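Local coordinates for protein endonuclease V (Streptomyces avermitilis, PDB 3GOC) that probably repairs deaminated DNA as a magnesium-dependent nuclease, nicking double-stranded DNA at the second phosphodiester bond 3' to a deoxyinosine, at residues A[5-10]-A[93-98]; A[12-17]-A[86-91]; A[26-31]-A[130-135]; A[73-78]-A[221-226]; A[111-116]-A[124-129]. All coordinates share one frame; numbering follows the deposited sequence.

Interactions 1, 2 and 3 tie the N-terminal region to the body of the fold; interactions 4 and 5 join helices to the mixed central sheet. Interaction 2 is nested within the loop closed by interaction 1, and the two touch, their centres about 13 Å apart. Interactions 3 and 5 share helix 126-134, with centres about 11 Å apart, and interaction 5 is nested inside interaction 3. Interaction 4 lies about 26 Å from interaction 3, centre to centre, on strand 70-79, an edge of the sheet within the chain. Interaction 5 contains Asp-114, and helix 211-228 of interaction 4 carries Asp-217; with Asp-46 these carboxylates hold the magnesium ions.

Interaction 1: residues A[5-10]-A[93-98]; sequences RIPAGW and EIPTVL
Pro-95, in the first turn of helix 94-102, makes a CH-pi contact with Trp-10. Its CG stands 3.9 Å from the centroid of the six-membered ring of Trp-10 and 18° off the ring normal, so it comes down over the face. Pro-7 CG lies over this same face, offset toward the rim. With its CG anti to the backbone N (chi1 -161°), Trp-10 carries the indole across Pro-7 to the start of the helix.

Apolar packing makes up the rest. Pro-7 CG and Pro-95 CG approach to 3.5 Å, the two side chains crossing at about a right angle. Trp-10 CZ2 is 3.7 Å from Pro-95 CD, and Trp-10 CH2 meets Ile-94 CG2 obliquely at 4.0 Å.

The polar bonds hold the indole in position. A type II turn from Pro-7 to Trp-10, closed by Trp-10 N to Pro-7 O at 3.1 Å, brings proline and indole together, while Trp-10 NE1 bonds to Phe-91 O. An alanine in place of Trp-10 removes the ring, which would probably leave Pro-95 without its aromatic partner and Phe-91 O without the indole donor.

The N-terminal arm thus packs on helix 94-102, whose Ile-94 touches His-129 and Leu-133 of helix 126-134, and whose Thr-96 meets strands 55-64 and 70-79.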
# COMPACT_ATOMS: atom_id res chain seq x y z
N ARG A 5 -24.07 27.83 -0.34
CA ARG A 5 -24.82 28.29 0.81
C ARG A 5 -25.14 27.15 1.77
O ARG A 5 -24.94 25.98 1.44
CB ARG A 5 -26.13 28.96 0.38
CG ARG A 5 -25.96 30.19 -0.50
CD ARG A 5 -26.08 29.85 -1.97
NE ARG A 5 -26.05 31.04 -2.81
CZ ARG A 5 -26.32 31.04 -4.11
NH1 ARG A 5 -26.64 29.91 -4.73
NH2 ARG A 5 -26.28 32.18 -4.80
N ILE A 6 -25.63 27.50 2.95
CA ILE A 6 -26.00 26.49 3.94
C ILE A 6 -27.21 25.76 3.38
O ILE A 6 -28.20 26.39 2.99
CB ILE A 6 -26.37 27.15 5.28
CG1 ILE A 6 -25.15 27.89 5.84
CG2 ILE A 6 -26.91 26.10 6.25
CD1 ILE A 6 -25.39 28.58 7.17
N PRO A 7 -27.15 24.42 3.32
CA PRO A 7 -28.26 23.61 2.81
C PRO A 7 -29.59 23.91 3.47
O PRO A 7 -29.64 24.20 4.67
CB PRO A 7 -27.81 22.18 3.10
CG PRO A 7 -26.31 22.28 2.96
CD PRO A 7 -26.00 23.57 3.68
N ALA A 8 -30.66 23.85 2.69
CA ALA A 8 -31.99 24.09 3.23
C ALA A 8 -32.29 23.04 4.30
O ALA A 8 -32.23 21.84 4.03
CB ALA A 8 -33.03 24.00 2.11
N GLY A 9 -32.60 23.49 5.51
CA GLY A 9 -32.90 22.55 6.58
C GLY A 9 -31.71 21.99 7.35
O GLY A 9 -31.88 21.13 8.22
N TRP A 10 -30.51 22.47 7.04
CA TRP A 10 -29.30 22.00 7.71
C TRP A 10 -29.44 22.19 9.22
O TRP A 10 -30.07 23.15 9.66
CB TRP A 10 -28.09 22.79 7.20
CG TRP A 10 -26.77 22.15 7.44
CD1 TRP A 10 -25.78 22.59 8.28
CD2 TRP A 10 -26.26 20.97 6.80
NE1 TRP A 10 -24.68 21.76 8.19
CE2 TRP A 10 -24.95 20.76 7.29
CE3 TRP A 10 -26.79 20.08 5.86
CZ2 TRP A 10 -24.16 19.70 6.86
CZ3 TRP A 10 -25.99 19.01 5.43
CH2 TRP A 10 -24.69 18.83 5.94
N GLU A 93 -18.34 21.99 7.24
CA GLU A 93 -17.74 21.86 5.92
C GLU A 93 -18.28 20.84 4.93
O GLU A 93 -17.93 20.90 3.76
CB GLU A 93 -16.25 21.59 6.10
CG GLU A 93 -15.98 20.33 6.91
CD GLU A 93 -14.51 20.13 7.20
OE1 GLU A 93 -13.87 19.32 6.49
OE2 GLU A 93 -14.01 20.79 8.12
N ILE A 94 -19.12 19.91 5.38
CA ILE A 94 -19.63 18.90 4.47
C ILE A 94 -20.24 19.44 3.18
O ILE A 94 -19.93 18.95 2.10
CB ILE A 94 -20.61 17.98 5.21
CG1 ILE A 94 -19.81 17.01 6.08
CG2 ILE A 94 -21.50 17.22 4.25
CD1 ILE A 94 -20.56 16.47 7.24
N PRO A 95 -21.11 20.46 3.26
CA PRO A 95 -21.71 20.99 2.03
C PRO A 95 -20.67 21.46 1.00
O PRO A 95 -20.82 21.24 -0.21
CB PRO A 95 -22.57 22.15 2.54
CG PRO A 95 -22.98 21.69 3.90
CD PRO A 95 -21.69 21.11 4.45
N THR A 96 -19.62 22.10 1.49
CA THR A 96 -18.57 22.62 0.61
C THR A 96 -17.69 21.50 0.06
O THR A 96 -17.24 21.57 -1.08
CB THR A 96 -17.72 23.67 1.35
OG1 THR A 96 -18.58 24.71 1.84
CG2 THR A 96 -16.71 24.30 0.41
N VAL A 97 -17.46 20.47 0.87
CA VAL A 97 -16.66 19.32 0.43
C VAL A 97 -17.43 18.59 -0.67
O VAL A 97 -16.85 18.17 -1.68
CB VAL A 97 -16.38 18.35 1.60
CG1 VAL A 97 -15.70 17.09 1.09
CG2 VAL A 97 -15.48 19.04 2.63
N LEU A 98 -18.73 18.42 -0.47
CA LEU A 98 -19.56 17.75 -1.47
C LEU A 98 -19.51 18.54 -2.78
O LEU A 98 -19.48 17.95 -3.86
CB LEU A 98 -21.01 17.62 -0.98
CG LEU A 98 -21.24 16.64 0.18
CD1 LEU A 98 -22.67 16.78 0.67
CD2 LEU A 98 -20.96 15.21 -0.27

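Interaction 2: residues A[12-17]-A[86-91]; sequences ATEEEA and PGLLAF
Phe-91 offers one ring face to the methyl of Ala-17, whose CB sits almost over the ring centre, 3.9 Å from the centroid and 11° off the normal: a CH-pi contact. At the edge of the same ring, in its plane, lies the carbonyl oxygen of Leu-88, and His-129 meets Phe-91 edge-to-face. Because Phe-91 CG is anti to its carbonyl carbon (chi1 -71°), the ring swings toward helix 14-24, and its CZ comes within 3.3 Å of Ala-17 O.

Leu-88 packs beside the ring against the same methyl. Both of its branches touch: CD1 and CD2 each lie 3.8 Å from Ala-17 CB, the fork straddling the methyl. CD1 also reaches Glu-14, 3.9 Å from that residue's CA, and the two side chains cross at about a right angle. The carboxylate of Glu-14 runs on beyond this hydrophobic patch and makes a long, weak ion pair with Arg-18.

The start of the helix is fixed by its own side chains. Thr-13, the N-cap, accepts from Glu-16 N through OG1 at 3.1 Å, and Glu-16 OE1 takes the N-H of Ala-12 at 2.9 Å in a nearly straight bond (177°). Carboxylates here would also be expected to suit the positive end of the helix.

Together these features describe a side-chain-capped helix N-terminus packed on the loop that leads to helix 94-102. That loop also holds Tyr-84, predicted to interact with target DNA, whose side chain is about 9 Å from that of Leu-88.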
# COMPACT_ATOMS: atom_id res chain seq x y z
N ALA A 12 -29.31 23.32 12.93
CA ALA A 12 -29.02 24.63 13.49
C ALA A 12 -28.74 24.54 14.99
O ALA A 12 -28.37 25.53 15.61
CB ALA A 12 -30.18 25.57 13.22
N THR A 13 -28.93 23.36 15.57
CA THR A 13 -28.68 23.15 17.00
C THR A 13 -27.84 21.89 17.20
O THR A 13 -27.78 21.03 16.32
CB THR A 13 -29.99 22.97 17.79
OG1 THR A 13 -30.56 21.68 17.50
CG2 THR A 13 -31.00 24.06 17.43
N GLU A 14 -27.17 21.78 18.35
CA GLU A 14 -26.35 20.61 18.61
C GLU A 14 -27.20 19.35 18.71
O GLU A 14 -26.78 18.27 18.29
CB GLU A 14 -25.54 20.79 19.89
CG GLU A 14 -24.65 22.02 19.90
CD GLU A 14 -23.75 22.08 21.12
OE1 GLU A 14 -23.31 23.19 21.48
OE2 GLU A 14 -23.46 21.01 21.71
N GLU A 15 -28.41 19.48 19.26
CA GLU A 15 -29.29 18.34 19.40
C GLU A 15 -29.63 17.77 18.02
O GLU A 15 -29.61 16.56 17.83
CB GLU A 15 -30.58 18.73 20.12
CG GLU A 15 -31.50 17.55 20.39
CD GLU A 15 -32.81 17.96 21.02
OE1 GLU A 15 -33.56 17.07 21.48
OE2 GLU A 15 -33.11 19.18 21.03
N GLU A 16 -29.93 18.66 17.08
CA GLU A 16 -30.29 18.23 15.72
C GLU A 16 -29.10 17.59 15.03
O GLU A 16 -29.24 16.57 14.34
CB GLU A 16 -30.77 19.43 14.89
CG GLU A 16 -31.97 20.15 15.47
CD GLU A 16 -32.44 21.32 14.62
OE1 GLU A 16 -31.64 21.86 13.83
OE2 GLU A 16 -33.62 21.72 14.76
N ALA A 17 -27.92 18.18 15.20
CA ALA A 17 -26.72 17.65 14.57
C ALA A 17 -26.38 16.26 15.10
O ALA A 17 -26.07 15.35 14.33
CB ALA A 17 -25.54 18.61 14.78
N PRO A 86 -16.90 21.06 19.09
CA PRO A 86 -16.13 19.82 19.01
C PRO A 86 -17.07 18.62 18.96
O PRO A 86 -18.03 18.53 19.73
CB PRO A 86 -15.30 19.86 20.29
CG PRO A 86 -15.01 21.34 20.42
CD PRO A 86 -16.36 21.96 20.14
N GLY A 87 -16.79 17.70 18.05
CA GLY A 87 -17.62 16.52 17.90
C GLY A 87 -18.63 16.69 16.77
O GLY A 87 -19.20 15.71 16.29
N LEU A 88 -18.84 17.93 16.35
CA LEU A 88 -19.78 18.24 15.27
C LEU A 88 -19.11 19.13 14.22
O LEU A 88 -19.79 19.82 13.47
CB LEU A 88 -21.00 18.98 15.83
CG LEU A 88 -21.81 18.26 16.91
CD1 LEU A 88 -22.86 19.22 17.47
CD2 LEU A 88 -22.48 17.02 16.35
N LEU A 89 -17.79 19.08 14.17
CA LEU A 89 -17.04 19.91 13.23
C LEU A 89 -17.34 19.68 11.76
O LEU A 89 -17.22 20.60 10.95
CB LEU A 89 -15.54 19.75 13.50
CG LEU A 89 -15.07 20.20 14.88
CD1 LEU A 89 -13.56 20.08 14.96
CD2 LEU A 89 -15.50 21.63 15.14
N ALA A 90 -17.73 18.46 11.40
CA ALA A 90 -18.03 18.15 10.01
C ALA A 90 -19.22 18.94 9.49
O ALA A 90 -19.33 19.20 8.29
CB ALA A 90 -18.29 16.67 9.85
N PHE A 91 -20.14 19.32 10.38
CA PHE A 91 -21.30 20.07 9.93
C PHE A 91 -20.97 21.46 9.40
O PHE A 91 -21.82 22.11 8.80
CB PHE A 91 -22.35 20.15 11.04
CG PHE A 91 -23.03 18.85 11.30
CD1 PHE A 91 -22.50 17.93 12.22
CD2 PHE A 91 -24.19 18.50 10.60
CE1 PHE A 91 -23.11 16.69 12.42
CE2 PHE A 91 -24.80 17.27 10.79
CZ PHE A 91 -24.26 16.36 11.71

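Interaction 3: residues A[26-31]-A[130-135]; sequences GRVILD and LGVLTG
Val-132, on the last turns of helix 126-134, wedges its two methyls against Arg-27 and Val-28. CG1, anti to the backbone N (chi1 171°), meets the arginine: it is 3.4 Å from Arg-27 CB and 3.5 Å from Arg-27 NE. The arginine chain bends at chi2 and chi3, folding its guanidinium so that one face lies over that methyl, with Arg-27 CZ 3.8 Å from Val-132 CG1. The other methyl, CG2, packs on Val-28 CG2 at 3.6 Å, the side chains crossing at about a right angle. Phe-124 backs this valine pair.

These buried methyls, Val-28 and the base of the Arg-27 chain form the tight part. Toward solvent the contact is looser: the exposed guanidinium lies over the methyl by packing alone, with no polar bond to residues 130-135. Were this valine cut back to an alanine, a gap would probably open beside Val-28 and the arginine would be freer to turn outward.

Beyond Val-28, Ile-29 forms backbone bonds with Arg-190. The contact is structural packing far from the annotated sites: the connection from helix 14-24 to strand 41-49 lies across the C-terminal part of a helix flanking the central sheet of an RNase H-like fold.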
# COMPACT_ATOMS: atom_id res chain seq x y z
N GLY A 26 -26.04 4.61 10.89
CA GLY A 26 -26.60 3.31 10.55
C GLY A 26 -26.40 2.92 9.10
O GLY A 26 -26.67 1.78 8.72
N ARG A 27 -25.94 3.86 8.28
CA ARG A 27 -25.71 3.57 6.88
C ARG A 27 -24.25 3.19 6.61
O ARG A 27 -23.91 2.77 5.52
CB ARG A 27 -26.11 4.78 6.02
CG ARG A 27 -27.60 5.11 6.08
CD ARG A 27 -28.18 5.31 4.69
NE ARG A 27 -27.85 6.61 4.12
CZ ARG A 27 -28.39 7.75 4.53
NH1 ARG A 27 -28.04 8.90 3.95
NH2 ARG A 27 -29.29 7.75 5.50
N VAL A 28 -23.41 3.34 7.63
CA VAL A 28 -21.99 3.02 7.48
C VAL A 28 -21.76 1.53 7.26
O VAL A 28 -22.35 0.69 7.95
CB VAL A 28 -21.19 3.47 8.73
CG1 VAL A 28 -19.74 3.03 8.61
CG2 VAL A 28 -21.27 4.99 8.87
N ILE A 29 -20.91 1.21 6.29
CA ILE A 29 -20.58 -0.18 5.98
C ILE A 29 -19.15 -0.44 6.45
O ILE A 29 -18.22 0.27 6.07
CB ILE A 29 -20.70 -0.45 4.46
CG1 ILE A 29 -22.17 -0.32 4.05
CG2 ILE A 29 -20.16 -1.83 4.13
CD1 ILE A 29 -22.41 -0.37 2.55
N LEU A 30 -18.99 -1.45 7.30
CA LEU A 30 -17.69 -1.79 7.87
C LEU A 30 -17.09 -3.12 7.41
O LEU A 30 -15.89 -3.35 7.58
CB LEU A 30 -17.79 -1.80 9.40
CG LEU A 30 -18.21 -0.50 10.10
CD1 LEU A 30 -18.44 -0.76 11.58
CD2 LEU A 30 -17.13 0.56 9.91
N ASP A 31 -17.91 -3.99 6.83
CA ASP A 31 -17.41 -5.28 6.40
C ASP A 31 -17.07 -5.41 4.92
O ASP A 31 -16.85 -6.52 4.42
CB ASP A 31 -18.39 -6.38 6.82
CG ASP A 31 -18.31 -6.69 8.31
OD1 ASP A 31 -19.14 -7.47 8.81
OD2 ASP A 31 -17.40 -6.14 8.97
N LEU A 130 -18.99 11.79 5.22
CA LEU A 130 -18.84 12.01 3.78
C LEU A 130 -19.11 10.72 3.01
O LEU A 130 -19.73 10.72 1.95
CB LEU A 130 -17.43 12.53 3.47
CG LEU A 130 -17.11 12.85 2.01
CD1 LEU A 130 -17.93 14.05 1.54
CD2 LEU A 130 -15.62 13.15 1.90
N GLY A 131 -18.64 9.61 3.57
CA GLY A 131 -18.83 8.32 2.93
C GLY A 131 -20.30 7.96 2.75
O GLY A 131 -20.74 7.57 1.66
N VAL A 132 -21.07 8.09 3.82
CA VAL A 132 -22.49 7.77 3.75
C VAL A 132 -23.28 8.69 2.82
O VAL A 132 -24.20 8.25 2.13
CB VAL A 132 -23.12 7.77 5.16
CG1 VAL A 132 -24.64 7.65 5.06
CG2 VAL A 132 -22.55 6.60 5.97
N LEU A 133 -22.93 9.98 2.79
CA LEU A 133 -23.64 10.92 1.93
C LEU A 133 -23.33 10.71 0.45
O LEU A 133 -24.20 10.89 -0.41
CB LEU A 133 -23.30 12.36 2.31
CG LEU A 133 -23.80 12.82 3.69
CD1 LEU A 133 -23.37 14.25 3.93
CD2 LEU A 133 -25.32 12.70 3.76
N THR A 134 -22.09 10.34 0.14
CA THR A 134 -21.67 10.12 -1.24
C THR A 134 -21.87 8.68 -1.69
O THR A 134 -21.99 8.40 -2.88
CB THR A 134 -20.18 10.45 -1.45
OG1 THR A 134 -19.39 9.58 -0.63
CG2 THR A 134 -19.89 11.90 -1.09
N GLY A 135 -21.90 7.78 -0.71
CA GLY A 135 -22.04 6.36 -1.01
C GLY A 135 -20.71 5.78 -1.46
O GLY A 135 -20.64 4.62 -1.86

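Interaction 4: residues A[73-78]-A[221-226]; sequences EATAVG and RRALKE
Glu-73 and Arg-222 join strand to helix through charge at long range: Glu-73 OE2 is 3.9 Å from Arg-222 NH2, a long salt bridge whose carboxylate and guanidinium planes are turned 58° apart. The same guanidinium has a second acidic neighbour, Glu-226 OE1, 3.7 Å from Arg-222 NE. That oxygen stands well out of the guanidinium plane, so the attraction is between charges and no N-H is aimed at it. The three residues form a loose surface network, with one cation lying between two acids. Glu-73 reaches it with CG between its backbone N and carbonyl carbon (chi1 60°) and the chain extended beyond, while Arg-222 bends at chi3 (72°) to bring its end nearer the strand.

The van der Waals packing is small. Thr-75 CG2 lies 3.8 Å from Ala-223 CB, and OG1 and CB of the same threonine are also near, so Thr-75 sets its whole fork against a single methyl. Val-57 of the adjacent strand also touches Ala-223, and Leu-219, one helical turn earlier, touches both Glu-73 and Thr-75.

Alternation along the strand gives the contact its place in the fold. Glu-73 and Thr-75 are directed toward helix 211-228, whereas Ala-76 points away and packs on helix 94-102. The result is a helix laid on one face of the sheet at its outermost strand within the chain, as befits an RNase H-like fold; this helix also carries Asp-217, a magnesium ligand that bonds Arg-221 NE.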
# COMPACT_ATOMS: atom_id res chain seq x y z
N GLU A 73 -8.53 17.96 -10.35
CA GLU A 73 -8.65 18.71 -9.10
C GLU A 73 -9.78 19.71 -9.20
O GLU A 73 -10.16 20.12 -10.30
CB GLU A 73 -7.34 19.43 -8.78
CG GLU A 73 -6.90 20.44 -9.82
CD GLU A 73 -5.57 21.09 -9.48
OE1 GLU A 73 -4.60 20.35 -9.19
OE2 GLU A 73 -5.49 22.33 -9.49
N ALA A 74 -10.33 20.09 -8.05
CA ALA A 74 -11.43 21.05 -8.02
C ALA A 74 -11.53 21.65 -6.63
O ALA A 74 -11.13 21.03 -5.65
CB ALA A 74 -12.74 20.36 -8.38
N THR A 75 -12.05 22.87 -6.54
CA THR A 75 -12.24 23.52 -5.26
C THR A 75 -13.62 24.15 -5.23
O THR A 75 -14.28 24.30 -6.26
CB THR A 75 -11.19 24.64 -5.01
OG1 THR A 75 -11.28 25.63 -6.04
CG2 THR A 75 -9.79 24.06 -4.97
N ALA A 76 -14.06 24.50 -4.03
CA ALA A 76 -15.36 25.14 -3.84
C ALA A 76 -15.26 26.06 -2.64
O ALA A 76 -14.51 25.80 -1.70
CB ALA A 76 -16.43 24.09 -3.61
N VAL A 77 -16.00 27.16 -2.70
CA VAL A 77 -16.02 28.14 -1.62
C VAL A 77 -17.41 28.08 -1.01
O VAL A 77 -18.40 28.09 -1.73
CB VAL A 77 -15.77 29.56 -2.15
CG1 VAL A 77 -15.88 30.56 -1.01
CG2 VAL A 77 -14.38 29.63 -2.79
N GLY A 78 -17.49 27.99 0.32
CA GLY A 78 -18.80 27.92 0.94
C GLY A 78 -18.96 28.70 2.23
O GLY A 78 -17.97 29.13 2.83
N ARG A 221 -5.68 25.83 0.40
CA ARG A 221 -5.06 27.03 0.96
C ARG A 221 -4.88 28.07 -0.14
O ARG A 221 -5.12 29.27 0.07
CB ARG A 221 -3.72 26.69 1.61
CG ARG A 221 -3.84 25.94 2.93
CD ARG A 221 -2.49 25.42 3.40
NE ARG A 221 -2.52 24.87 4.75
CZ ARG A 221 -2.57 25.61 5.85
NH1 ARG A 221 -2.59 25.03 7.05
NH2 ARG A 221 -2.58 26.93 5.77
N ARG A 222 -4.47 27.63 -1.33
CA ARG A 222 -4.29 28.57 -2.44
C ARG A 222 -5.64 29.15 -2.87
O ARG A 222 -5.76 30.35 -3.11
CB ARG A 222 -3.64 27.87 -3.65
CG ARG A 222 -3.33 28.85 -4.78
CD ARG A 222 -2.73 28.15 -5.99
NE ARG A 222 -3.72 27.36 -6.71
CZ ARG A 222 -3.43 26.58 -7.75
NH1 ARG A 222 -2.18 26.48 -8.18
NH2 ARG A 222 -4.39 25.90 -8.36
N ALA A 223 -6.65 28.29 -2.96
CA ALA A 223 -7.98 28.73 -3.37
C ALA A 223 -8.59 29.70 -2.35
O ALA A 223 -9.33 30.60 -2.72
CB ALA A 223 -8.90 27.52 -3.56
N LEU A 224 -8.27 29.50 -1.07
CA LEU A 224 -8.78 30.40 -0.03
C LEU A 224 -8.14 31.78 -0.19
O LEU A 224 -8.82 32.80 -0.06
CB LEU A 224 -8.48 29.84 1.37
CG LEU A 224 -8.81 30.77 2.54
CD1 LEU A 224 -10.27 31.19 2.51
CD2 LEU A 224 -8.48 30.07 3.85
N LYS A 225 -6.84 31.80 -0.46
CA LYS A 225 -6.11 33.04 -0.67
C LYS A 225 -6.73 33.80 -1.84
O LYS A 225 -6.96 35.00 -1.78
CB LYS A 225 -4.64 32.74 -0.97
CG LYS A 225 -3.80 33.96 -1.34
CD LYS A 225 -2.49 33.55 -2.01
CE LYS A 225 -2.76 32.87 -3.36
NZ LYS A 225 -1.51 32.47 -4.05
N GLU A 226 -7.01 33.07 -2.92
CA GLU A 226 -7.61 33.66 -4.12
C GLU A 226 -9.02 34.18 -3.86
O GLU A 226 -9.40 35.24 -4.36
CB GLU A 226 -7.61 32.62 -5.25
CG GLU A 226 -6.20 32.27 -5.72
CD GLU A 226 -6.14 31.03 -6.61
OE1 GLU A 226 -5.05 30.76 -7.15
OE2 GLU A 226 -7.16 30.33 -6.75

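Interaction 5: residues A[111-116]-A[124-129]; sequences IVCDGY and FGLASH
Leu-126 and Ala-127, at the start of helix 126-134, pack on Cys-113 and receive the backbone of Tyr-116, forming the strand-to-helix half of a beta-alpha-beta unit (strand 110-114, helix 126-134, strand 138-142) in the RNase H-like core.

Along Leu-126, CB first passes 4.0 Å from Tyr-116 O. CG, anti to the backbone N (chi1 177°), is the branch point that sends CD2 toward the strand, where it meets Cys-113 CB at 4.2 Å and also touches Glu-93. CD1, the other tip, leans on Ile-94 of helix 94-102. Cys-113 in turn sends its sulfur to the next helical residue, with SG 3.9 Å from Ala-127 CA.

Between the two elements the chain turns sharply. Asp-114 centres an inverse gamma turn, its Gly-115 N to Cys-113 O bond weak, and its side chain points away from the helix to bind magnesium. The ring of Tyr-116 leads elsewhere too, its OH bonded to Asn-144 O, so the tyrosine meets the helix through its carbonyl.

Gly-125, the N-cap residue, leaves room for that oxygen: a CB there would come within 2.8 Å of Tyr-116 O. Ala-127 CB is 3.5 Å from the same atom, and Leu-126 N, at 3.2 Å from Tyr-116 O, has too poor an angle to bond it. The one hydrogen bond joining the segments is Ala-127 N to Tyr-116 O, 2.9 Å long with an N-H...O angle of 161°, its donor tilted 31° from the carbonyl plane.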
# COMPACT_ATOMS: atom_id res chain seq x y z
N ILE A 111 -11.86 7.99 -1.32
CA ILE A 111 -11.61 9.32 -0.77
C ILE A 111 -10.82 9.23 0.53
O ILE A 111 -11.20 8.49 1.44
CB ILE A 111 -12.91 10.11 -0.50
CG1 ILE A 111 -13.71 10.30 -1.80
CG2 ILE A 111 -12.58 11.46 0.12
CD1 ILE A 111 -14.39 9.05 -2.28
N VAL A 112 -9.72 9.96 0.61
CA VAL A 112 -8.88 9.99 1.80
C VAL A 112 -9.01 11.36 2.44
O VAL A 112 -8.59 12.37 1.86
CB VAL A 112 -7.40 9.72 1.43
CG1 VAL A 112 -6.54 9.69 2.69
CG2 VAL A 112 -7.28 8.40 0.67
N CYS A 113 -9.61 11.41 3.62
CA CYS A 113 -9.80 12.67 4.34
C CYS A 113 -8.67 12.93 5.32
O CYS A 113 -8.12 12.00 5.92
CB CYS A 113 -11.12 12.65 5.12
SG CYS A 113 -12.59 12.43 4.12
N ASP A 114 -8.31 14.20 5.47
CA ASP A 114 -7.28 14.59 6.43
C ASP A 114 -8.09 14.75 7.71
O ASP A 114 -8.54 15.85 8.04
CB ASP A 114 -6.65 15.92 6.04
CG ASP A 114 -5.63 16.40 7.06
OD1 ASP A 114 -5.34 17.62 7.12
OD2 ASP A 114 -5.10 15.56 7.82
N GLY A 115 -8.27 13.65 8.42
CA GLY A 115 -9.07 13.68 9.63
C GLY A 115 -9.44 12.28 10.07
O GLY A 115 -8.65 11.35 9.90
N TYR A 116 -10.65 12.13 10.61
CA TYR A 116 -11.10 10.85 11.13
C TYR A 116 -12.44 10.34 10.61
O TYR A 116 -13.28 11.10 10.12
CB TYR A 116 -11.19 10.92 12.66
CG TYR A 116 -10.03 11.63 13.35
CD1 TYR A 116 -9.97 13.02 13.40
CD2 TYR A 116 -8.99 10.90 13.92
CE1 TYR A 116 -8.89 13.67 14.00
CE2 TYR A 116 -7.91 11.54 14.52
CZ TYR A 116 -7.86 12.92 14.56
OH TYR A 116 -6.78 13.56 15.13
N PHE A 124 -18.71 8.77 14.15
CA PHE A 124 -19.20 9.32 12.90
C PHE A 124 -18.50 10.62 12.54
O PHE A 124 -19.13 11.68 12.46
CB PHE A 124 -20.72 9.53 12.99
CG PHE A 124 -21.39 9.68 11.65
CD1 PHE A 124 -21.97 10.88 11.28
CD2 PHE A 124 -21.47 8.60 10.78
CE1 PHE A 124 -22.62 11.02 10.05
CE2 PHE A 124 -22.11 8.71 9.54
CZ PHE A 124 -22.69 9.92 9.18
N GLY A 125 -17.19 10.54 12.33
CA GLY A 125 -16.42 11.71 11.97
C GLY A 125 -16.55 12.03 10.49
O GLY A 125 -17.27 11.35 9.76
N LEU A 126 -15.83 13.06 10.05
CA LEU A 126 -15.86 13.52 8.67
C LEU A 126 -15.83 12.44 7.59
O LEU A 126 -16.67 12.43 6.69
CB LEU A 126 -14.69 14.49 8.43
CG LEU A 126 -14.52 15.02 7.01
CD1 LEU A 126 -15.70 15.92 6.67
CD2 LEU A 126 -13.21 15.80 6.92
N ALA A 127 -14.87 11.53 7.68
CA ALA A 127 -14.76 10.48 6.68
C ALA A 127 -16.00 9.60 6.59
O ALA A 127 -16.43 9.23 5.50
CB ALA A 127 -13.52 9.64 6.93
N SER A 128 -16.58 9.24 7.74
CA SER A 128 -17.76 8.39 7.73
C SER A 128 -18.99 9.15 7.23
O SER A 128 -19.81 8.61 6.49
CB SER A 128 -18.02 7.84 9.13
OG SER A 128 -16.99 6.96 9.52
N HIS A 129 -19.09 10.41 7.64
CA HIS A 129 -20.19 11.27 7.26
C HIS A 129 -20.17 11.49 5.75
O HIS A 129 -21.19 11.37 5.07
CB HIS A 129 -20.05 12.60 8.02
CG HIS A 129 -21.29 13.43 8.07
ND1 HIS A 129 -21.52 14.36 9.06
CD2 HIS A 129 -22.34 13.52 7.22
CE1 HIS A 129 -22.66 14.98 8.83
NE2 HIS A 129 -23.18 14.50 7.72